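PDB 4XVH: carbohydrate esterase family 2 (CE2) from Chaetomium olivicolor, which probably removes acetyl groups from xylan or related polysaccharides, joining a GDSL-type (SGNH) hydrolase domain to a jelly-roll domain thought to bind carbohydrate. Local coordinates for residues G21-F26 with T76-R81; V44-D49 with T62-P67; F217-V222 with W263-D268. One frame throughout, in Å; residues are numbered along the deposited sequence.

Contact 1. Residues G21-F26 with T76-R81; sequences GVSFAF and TVVLRR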
loop_
_atom_site.group_PDB
_atom_site.type_symbol
_atom_site.label_atom_id
_atom_site.label_comp_id
_atom_site.label_asym_id
_atom_site.label_seq_id
_atom_site.Cartn_x
_atom_site.Cartn_y
_atom_site.Cartn_z
ATOM N N GLY A 21 4.616 6.227 8.274
ATOM C CA GLY A 21 5.452 7.386 8.542
ATOM C C GLY A 21 4.948 8.261 9.656
ATOM O O GLY A 21 4.322 7.765 10.600
ATOM N N VAL A 22 5.247 9.557 9.589
ATOM C CA VAL A 22 4.882 10.447 10.698
ATOM C C VAL A 22 4.497 11.813 10.164
ATOM O O VAL A 22 4.954 12.228 9.073
ATOM C CB VAL A 22 6.026 10.618 11.731
ATOM C CG1 VAL A 22 6.334 9.298 12.465
ATOM C CG2 VAL A 22 7.297 11.197 11.062
ATOM N N SER A 23 3.624 12.498 10.894
ATOM C CA SER A 23 3.238 13.855 10.558
ATOM C C SER A 23 3.345 14.720 11.808
ATOM O O SER A 23 2.900 14.304 12.886
ATOM C CB SER A 23 1.804 13.886 9.988
ATOM O OG SER A 23 1.221 15.185 10.068
ATOM N N PHE A 24 3.903 15.914 11.688
ATOM C CA PHE A 24 3.975 16.801 12.841
ATOM C C PHE A 24 4.146 18.228 12.356
ATOM O O PHE A 24 4.265 18.482 11.143
ATOM C CB PHE A 24 5.107 16.372 13.806
ATOM C CG PHE A 24 6.511 16.389 13.204
ATOM C CD1 PHE A 24 7.021 15.272 12.559
ATOM C CD2 PHE A 24 7.329 17.514 13.341
ATOM C CE1 PHE A 24 8.327 15.285 12.020
ATOM C CE2 PHE A 24 8.637 17.552 12.806
ATOM C CZ PHE A 24 9.138 16.433 12.149
ATOM N N ALA A 25 4.095 19.169 13.287
ATOM C CA ALA A 25 4.345 20.552 12.938
ATOM C C ALA A 25 5.224 21.143 14.022
ATOM O O ALA A 25 5.195 20.686 15.177
ATOM C CB ALA A 25 3.039 21.323 12.794
ATOM N N PHE A 26 6.030 22.135 13.661
ATOM C CA PHE A 26 6.868 22.775 14.650
ATOM C C PHE A 26 6.992 24.254 14.321
ATOM O O PHE A 26 6.670 24.695 13.206
ATOM C CB PHE A 26 8.256 22.120 14.713
ATOM C CG PHE A 26 9.106 22.367 13.488
ATOM C CD1 PHE A 26 8.917 21.619 12.328
ATOM C CD2 PHE A 26 10.105 23.323 13.504
ATOM C CE1 PHE A 26 9.691 21.833 11.207
ATOM C CE2 PHE A 26 10.886 23.554 12.379
ATOM C CZ PHE A 26 10.687 22.814 11.230
ATOM N N THR A 76 5.183 22.437 8.646
ATOM C CA THR A 76 4.588 21.108 8.737
ATOM C C THR A 76 5.555 20.116 8.120
ATOM O O THR A 76 6.271 20.430 7.161
ATOM C CB THR A 76 3.228 20.994 8.008
ATOM O OG1 THR A 76 3.408 21.270 6.609
ATOM C CG2 THR A 76 2.192 21.956 8.587
ATOM N N VAL A 77 5.571 18.910 8.671
ATOM C CA VAL A 77 6.426 17.847 8.170
ATOM C C VAL A 77 5.606 16.565 8.043
ATOM O O VAL A 77 4.941 16.133 9.003
ATOM C CB VAL A 77 7.634 17.595 9.093
ATOM C CG1 VAL A 77 8.491 16.509 8.538
ATOM C CG2 VAL A 77 8.454 18.889 9.278
ATOM N N VAL A 78 5.635 15.984 6.849
ATOM C CA VAL A 78 5.041 14.657 6.620
ATOM C C VAL A 78 6.081 13.753 5.978
ATOM O O VAL A 78 6.639 14.080 4.921
ATOM C CB VAL A 78 3.788 14.733 5.730
ATOM C CG1 VAL A 78 3.237 13.316 5.405
ATOM C CG2 VAL A 78 2.719 15.567 6.415
ATOM N N LEU A 79 6.386 12.655 6.656
ATOM C CA LEU A 79 7.283 11.622 6.147
ATOM C C LEU A 79 6.508 10.373 5.790
ATOM O O LEU A 79 5.775 9.843 6.644
ATOM C CB LEU A 79 8.332 11.255 7.214
ATOM C CG LEU A 79 9.319 10.130 6.873
ATOM C CD1 LEU A 79 10.357 10.682 5.919
ATOM C CD2 LEU A 79 10.018 9.572 8.128
ATOM N N ARG A 80 6.703 9.861 4.579
ATOM C CA ARG A 80 6.075 8.606 4.211
ATOM C C ARG A 80 6.995 7.643 3.470
ATOM O O ARG A 80 7.732 8.066 2.573
ATOM C CB ARG A 80 4.857 8.882 3.371
ATOM C CG ARG A 80 3.646 9.219 4.235
ATOM C CD ARG A 80 2.503 9.360 3.351
ATOM N NE ARG A 80 1.265 9.829 3.978
ATOM C CZ ARG A 80 0.414 9.072 4.667
ATOM N NH1 ARG A 80 0.706 7.812 4.948
ATOM N NH2 ARG A 80 -0.718 9.596 5.110
ATOM N N ARG A 81 6.987 6.383 3.857
ATOM C CA ARG A 81 7.749 5.359 3.205
ATOM C C ARG A 81 7.249 5.143 1.791
ATOM O O ARG A 81 6.119 4.907 1.584
ATOM C CB ARG A 81 7.590 4.035 3.922
ATOM C CG ARG A 81 8.797 3.488 4.606
ATOM C CD ARG A 81 8.413 2.329 5.478
ATOM N NE ARG A 81 8.620 0.989 4.990
ATOM C CZ ARG A 81 9.773 0.477 4.630
ATOM N NH1 ARG A 81 10.822 1.228 4.551
ATOM N NH2 ARG A 81 9.848 -0.762 4.281
#
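Val22 and Phe24 pair with Leu79 and Val77 as the hydrogen-bonded residues of an antiparallel strand ladder in the jelly-roll domain. The short axes run 4.7 Å apart at 167°. Two backbone bonds join each pair; Leu79 N reaches Val22 O at 2.8 Å, and Phe24 N reaches Val77 O at 2.9 Å.

The tight part is the face carrying Val22, Phe24, Val77 and Leu79, turned toward the second sheet of the sandwich, where Ile95 meets both Val22 and Phe24. Val77 is its hub. Its CB lies over one face of the Phe24 ring, offset toward the rim, 3.6 Å from Phe24 CZ in a CH-pi contact. Phe24 holds CG between its backbone N and carbonyl carbon (chi1 61°), which swings the ring alongside Val77 rather than away from it. Both Val77 methyls touch the Phe24 ring, and CG2 also meets the edge of Phe26 in its plane, 3.7 Å from Phe26 CE1. Replacing Phe24 with an alanine would probably open a gap over Val77 CB and its methyls and leave Ile95 without its aromatic neighbour.

The other face is looser. Ser23, Val78 and Thr76 are partly exposed, and the nearest side-chain approach between Ser23 and Val78, OG to CG2, is 4.0 Å. Arg80 NH1 hydrogen-bonds Gly19 O, outside the pairing. At the far end of the ladder Gly21, which has no side chain, lets its CA close to 3.1 Å from Leu79 O in a CA-H...O contact.

Contact 2. Residues V44-D49 with T62-P67; sequences VDLVID and TGISTP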
loop_
_atom_site.group_PDB
_atom_site.type_symbol
_atom_site.label_atom_id
_atom_site.label_comp_id
_atom_site.label_asym_id
_atom_site.label_seq_id
_atom_site.Cartn_x
_atom_site.Cartn_y
_atom_site.Cartn_z
ATOM N N VAL A 44 12.009 7.185 1.250
ATOM C CA VAL A 44 10.918 7.902 1.855
ATOM C C VAL A 44 10.735 9.185 1.090
ATOM O O VAL A 44 11.698 9.687 0.464
ATOM C CB VAL A 44 11.195 8.252 3.363
ATOM C CG1 VAL A 44 11.417 6.995 4.209
ATOM C CG2 VAL A 44 12.407 9.193 3.456
ATOM N N ASP A 45 9.512 9.703 1.144
ATOM C CA ASP A 45 9.190 11.077 0.759
ATOM C C ASP A 45 9.186 11.946 1.997
ATOM O O ASP A 45 8.509 11.598 2.971
ATOM C CB ASP A 45 7.801 11.165 0.121
ATOM C CG ASP A 45 7.776 10.761 -1.328
ATOM O OD1 ASP A 45 8.845 10.452 -1.908
ATOM O OD2 ASP A 45 6.664 10.802 -1.907
ATOM N N LEU A 46 9.862 13.087 1.964
ATOM C CA LEU A 46 9.745 14.051 3.062
ATOM C C LEU A 46 9.054 15.289 2.504
ATOM O O LEU A 46 9.576 15.911 1.555
ATOM C CB LEU A 46 11.133 14.386 3.643
ATOM C CG LEU A 46 11.133 15.391 4.804
ATOM C CD1 LEU A 46 10.600 14.731 6.077
ATOM C CD2 LEU A 46 12.543 15.932 5.004
ATOM N N VAL A 47 7.878 15.631 3.035
ATOM C CA VAL A 47 7.101 16.740 2.492
ATOM C C VAL A 47 7.068 17.871 3.523
ATOM O O VAL A 47 6.618 17.679 4.652
ATOM C CB VAL A 47 5.662 16.320 2.107
ATOM C CG1 VAL A 47 4.796 17.552 1.886
ATOM C CG2 VAL A 47 5.690 15.423 0.834
ATOM N N ILE A 48 7.587 19.031 3.129
ATOM C CA ILE A 48 7.715 20.169 4.023
ATOM C C ILE A 48 6.759 21.275 3.590
ATOM O O ILE A 48 6.770 21.673 2.408
ATOM C CB ILE A 48 9.167 20.715 4.012
ATOM C CG1 ILE A 48 10.159 19.582 4.254
ATOM C CG2 ILE A 48 9.352 21.823 5.051
ATOM C CD1 ILE A 48 9.994 18.970 5.708
ATOM N N ASP A 49 5.939 21.769 4.519
ATOM C CA ASP A 49 4.986 22.828 4.185
ATOM C C ASP A 49 4.109 22.455 2.983
ATOM O O ASP A 49 3.754 23.308 2.162
ATOM C CB ASP A 49 5.742 24.137 3.920
ATOM C CG ASP A 49 6.470 24.627 5.160
ATOM O OD1 ASP A 49 6.014 24.234 6.253
ATOM O OD2 ASP A 49 7.472 25.372 5.048
ATOM N N THR A 62 22.445 9.862 11.580
ATOM C CA THR A 62 21.716 10.371 12.716
ATOM C C THR A 62 20.180 10.327 12.569
ATOM O O THR A 62 19.466 9.854 13.468
ATOM C CB THR A 62 22.202 11.807 13.058
ATOM O OG1 THR A 62 23.587 11.825 13.399
ATOM C CG2 THR A 62 21.403 12.437 14.208
ATOM N N GLY A 63 19.702 10.790 11.427
ATOM C CA GLY A 63 18.292 10.953 11.242
ATOM C C GLY A 63 18.018 11.745 10.012
ATOM O O GLY A 63 18.891 12.007 9.271
ATOM N N ILE A 64 16.772 12.107 9.834
ATOM C CA ILE A 64 16.297 12.813 8.662
ATOM C C ILE A 64 15.950 14.231 9.071
ATOM O O ILE A 64 14.990 14.434 9.810
ATOM C CB ILE A 64 15.031 12.147 8.078
ATOM C CG1 ILE A 64 15.314 10.725 7.597
ATOM C CG2 ILE A 64 14.408 13.007 6.970
ATOM C CD1 ILE A 64 14.029 9.947 7.324
ATOM N N SER A 65 16.701 15.214 8.603
ATOM C CA SER A 65 16.436 16.603 8.992
ATOM C C SER A 65 15.692 17.366 7.928
ATOM O O SER A 65 15.805 17.058 6.742
ATOM C CB SER A 65 17.739 17.322 9.298
ATOM O OG SER A 65 18.380 16.687 10.381
ATOM N N THR A 66 14.917 18.353 8.364
ATOM C CA THR A 66 14.262 19.287 7.466
ATOM C C THR A 66 15.330 20.003 6.596
ATOM O O THR A 66 16.504 20.076 6.978
ATOM C CB THR A 66 13.422 20.325 8.261
ATOM O OG1 THR A 66 14.238 20.936 9.267
ATOM C CG2 THR A 66 12.236 19.650 8.949
ATOM N N PRO A 67 14.934 20.509 5.414
ATOM C CA PRO A 67 15.870 21.183 4.499
ATOM C C PRO A 67 16.460 22.492 5.047
ATOM O O PRO A 67 15.781 23.234 5.770
ATOM C CB PRO A 67 14.999 21.459 3.255
ATOM C CG PRO A 67 13.605 21.409 3.743
ATOM C CD PRO A 67 13.614 20.323 4.785
#
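Val44, at the start of its strand, turns CG2 toward Ile64 CD1 at 4.3 Å, an apolar contact across the interior of the beta sandwich of the jelly roll. Two residues on, Leu46 points the same way. With CG anti to the backbone N (chi1 180°) it points toward the opposite sheet, and its CD2 sits 4.0 Å from Ile64 CG2 and 3.9 Å from Ser65 O. The Leu46 and Ile64 side chains run antiparallel past each other, touching through one methyl of each. Ile48 finishes the row: its CG1 packs 3.6 Å from Pro67 CD, while its side chain lies roughly perpendicular to that of Thr66, CD1 4.0 Å from Thr66 CG2. Thr66 turns its methyl to Ile48, and its OG1 accepts a hydrogen bond from Ala31 N outside this pair.

No hydrogen bond links the two segments; the short strand axes are 9.9 Å apart and cross at -33°, a spacing and twist usual for two sheets packed face to face. Strand 44-48 lies in one sheet between strands 54-56 and 73-81, and strand 63-65 is outermost in the other, beside strand 31-40; Val77 of strand 73-81 touches Leu46 and Ile48 and also Thr66 across the sandwich.

Contact 3. Residues F217-V222 with W263-D268; sequences FGYLGV and WPTAAD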
loop_
_atom_site.group_PDB
_atom_site.type_symbol
_atom_site.label_atom_id
_atom_site.label_comp_id
_atom_site.label_asym_id
_atom_site.label_seq_id
_atom_site.Cartn_x
_atom_site.Cartn_y
_atom_site.Cartn_z
ATOM N N PHE A 217 -2.639 -15.994 -10.396
ATOM C CA PHE A 217 -2.915 -16.449 -11.755
ATOM C C PHE A 217 -1.666 -16.895 -12.515
ATOM O O PHE A 217 -1.753 -17.637 -13.482
ATOM C CB PHE A 217 -3.658 -15.355 -12.513
ATOM C CG PHE A 217 -5.157 -15.501 -12.421
ATOM C CD1 PHE A 217 -5.846 -15.072 -11.299
ATOM C CD2 PHE A 217 -5.863 -16.089 -13.437
ATOM C CE1 PHE A 217 -7.236 -15.232 -11.224
ATOM C CE2 PHE A 217 -7.240 -16.242 -13.365
ATOM C CZ PHE A 217 -7.917 -15.801 -12.259
ATOM N N GLY A 218 -0.495 -16.471 -12.072
ATOM C CA GLY A 218 0.726 -16.945 -12.721
ATOM C C GLY A 218 0.878 -18.451 -12.624
ATOM O O GLY A 218 0.673 -19.016 -11.541
ATOM N N TYR A 219 1.248 -19.111 -13.730
ATOM C CA TYR A 219 1.413 -20.560 -13.694
ATOM C C TYR A 219 2.404 -21.100 -14.735
ATOM O O TYR A 219 2.986 -22.181 -14.538
ATOM C CB TYR A 219 0.057 -21.256 -13.889
ATOM C CG TYR A 219 -0.404 -21.265 -15.341
ATOM C CD1 TYR A 219 -1.164 -20.221 -15.867
ATOM C CD2 TYR A 219 -0.054 -22.304 -16.181
ATOM C CE1 TYR A 219 -1.550 -20.227 -17.199
ATOM C CE2 TYR A 219 -0.432 -22.323 -17.508
ATOM C CZ TYR A 219 -1.172 -21.291 -18.015
ATOM O OH TYR A 219 -1.527 -21.353 -19.337
ATOM N N LEU A 220 2.574 -20.368 -15.837
ATOM C CA LEU A 220 3.194 -20.937 -17.041
ATOM C C LEU A 220 4.553 -21.560 -16.770
ATOM O O LEU A 220 5.459 -20.895 -16.269
ATOM C CB LEU A 220 3.329 -19.867 -18.124
ATOM C CG LEU A 220 3.993 -20.375 -19.416
ATOM C CD1 LEU A 220 3.044 -21.276 -20.183
ATOM C CD2 LEU A 220 4.457 -19.181 -20.249
ATOM N N GLY A 221 4.657 -22.853 -17.063
ATOM C CA GLY A 221 5.907 -23.594 -16.950
ATOM C C GLY A 221 6.312 -23.982 -15.530
ATOM O O GLY A 221 7.348 -24.618 -15.319
ATOM N N VAL A 222 5.484 -23.631 -14.556
ATOM C CA VAL A 222 5.838 -23.844 -13.160
ATOM C C VAL A 222 4.792 -24.672 -12.395
ATOM O O VAL A 222 5.131 -25.568 -11.634
ATOM C CB VAL A 222 6.025 -22.477 -12.455
ATOM C CG1 VAL A 222 6.261 -22.656 -10.961
ATOM C CG2 VAL A 222 7.147 -21.682 -13.124
ATOM N N TRP A 263 -2.298 -13.266 -22.698
ATOM C CA TRP A 263 -1.128 -13.904 -22.115
ATOM C C TRP A 263 -1.552 -14.724 -20.909
ATOM O O TRP A 263 -2.417 -14.288 -20.145
ATOM C CB TRP A 263 -0.079 -12.867 -21.683
ATOM C CG TRP A 263 1.010 -13.471 -20.813
ATOM C CD1 TRP A 263 0.985 -13.664 -19.440
ATOM C CD2 TRP A 263 2.262 -13.983 -21.261
ATOM N NE1 TRP A 263 2.149 -14.266 -19.026
ATOM C CE2 TRP A 263 2.954 -14.464 -20.120
ATOM C CE3 TRP A 263 2.872 -14.075 -22.512
ATOM C CZ2 TRP A 263 4.223 -15.020 -20.202
ATOM C CZ3 TRP A 263 4.134 -14.629 -22.593
ATOM C CH2 TRP A 263 4.800 -15.098 -21.446
ATOM N N PRO A 264 -0.934 -15.903 -20.718
ATOM C CA PRO A 264 0.055 -16.563 -21.601
ATOM C C PRO A 264 -0.547 -17.065 -22.907
ATOM O O PRO A 264 0.154 -17.183 -23.923
ATOM C CB PRO A 264 0.536 -17.767 -20.784
ATOM C CG PRO A 264 0.062 -17.560 -19.392
ATOM C CD PRO A 264 -1.134 -16.636 -19.454
ATOM N N THR A 265 -1.832 -17.404 -22.863
ATOM C CA THR A 265 -2.532 -17.909 -24.028
ATOM C C THR A 265 -3.916 -17.281 -24.052
ATOM O O THR A 265 -4.409 -16.825 -23.025
ATOM C CB THR A 265 -2.671 -19.481 -24.040
ATOM O OG1 THR A 265 -3.567 -19.927 -23.007
ATOM C CG2 THR A 265 -1.308 -20.184 -23.889
ATOM N N ALA A 266 -4.537 -17.264 -25.222
ATOM C CA ALA A 266 -5.890 -16.749 -25.366
ATOM C C ALA A 266 -6.868 -17.641 -24.601
ATOM O O ALA A 266 -7.810 -17.155 -23.966
ATOM C CB ALA A 266 -6.274 -16.672 -26.830
ATOM N N ALA A 267 -6.618 -18.947 -24.650
ATOM C CA ALA A 267 -7.468 -19.926 -23.974
ATOM C C ALA A 267 -7.593 -19.675 -22.467
ATOM O O ALA A 267 -8.660 -19.885 -21.882
ATOM C CB ALA A 267 -6.931 -21.321 -24.214
ATOM N N ASP A 268 -6.492 -19.266 -21.837
ATOM C CA ASP A 268 -6.487 -18.982 -20.410
ATOM C C ASP A 268 -7.452 -17.858 -20.060
ATOM O O ASP A 268 -7.993 -17.842 -18.956
ATOM C CB ASP A 268 -5.087 -18.590 -19.934
ATOM C CG ASP A 268 -4.161 -19.789 -19.742
ATOM O OD1 ASP A 268 -4.523 -20.729 -18.990
ATOM O OD2 ASP A 268 -3.056 -19.769 -20.336
#
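Leu220 and Pro264 are the nearest CA pair, 7.1 Å apart; no backbone hydrogen bond joins the two loops, and side chains make the contact. The 217-222 loop bends at a type II beta turn closed by Val222 N on Tyr219 O at 2.9 Å, with Gly221 at its positive-phi position; the 263-268 loop passes through a cis peptide bond before Pro264.

Tyr219 and Asp268 approach each other from opposing loops and meet through the hydroxyl. Tyr219 OH donates to Asp268 OD2, which lies in the plane of the ring at its edge; the modelled separation, 2.4 Å, is very short, and its exact value is doubtful. Ring and carboxylate planes stand 68° apart. The Tyr219 CG lies between its backbone N and carbonyl carbon (chi1 77°), a torsion that carries the ring across to the 263-268 loop. Asp268 OD2 has a second donor, Thr265 OG1 at 2.7 Å, which approaches from 61° out of the carboxylate plane. Thr265 OG1 in turn accepts from Asp268 N at 3.2 Å, forming an ST motif, so the carboxylate that receives the tyrosine is positioned from within its own loop.

Beside this polar link, Pro264 CG packs 3.8 Å from Tyr219 CE1 and also touches Leu220 CB. Leu220 CD2 lies 4.2 Å from Trp263 CZ2, at the more exposed end, while Pro264 CB covers one face of the indole.

The contact thus joins, at the hydrolase domain surface, the loop between helices 214-217 and 228-243 to that between strand 250-254 and helix 270-285, whose Gln270 touches Tyr219 and Pro264.

Contacts 1 and 2 belong to the jelly-roll domain, and their centres lie 8 Å apart. Contact 1 is buried and pairs neighbours within one sheet through backbone bonds; contact 2, only partly buried, packs that sheet on the other by apolar side chains alone. Strands 73-81 and 44-48 are adjacent, so the two contacts share this sheet, and along the chain contact 2 is nested within the loop closed by contact 1. Contact 3 stands apart, 44 Å away between centres, on the surface of the hydrolase domain. There irregular loops meet through side chains, a tyrosine hydroxyl and a carboxylate beside a small apolar cluster.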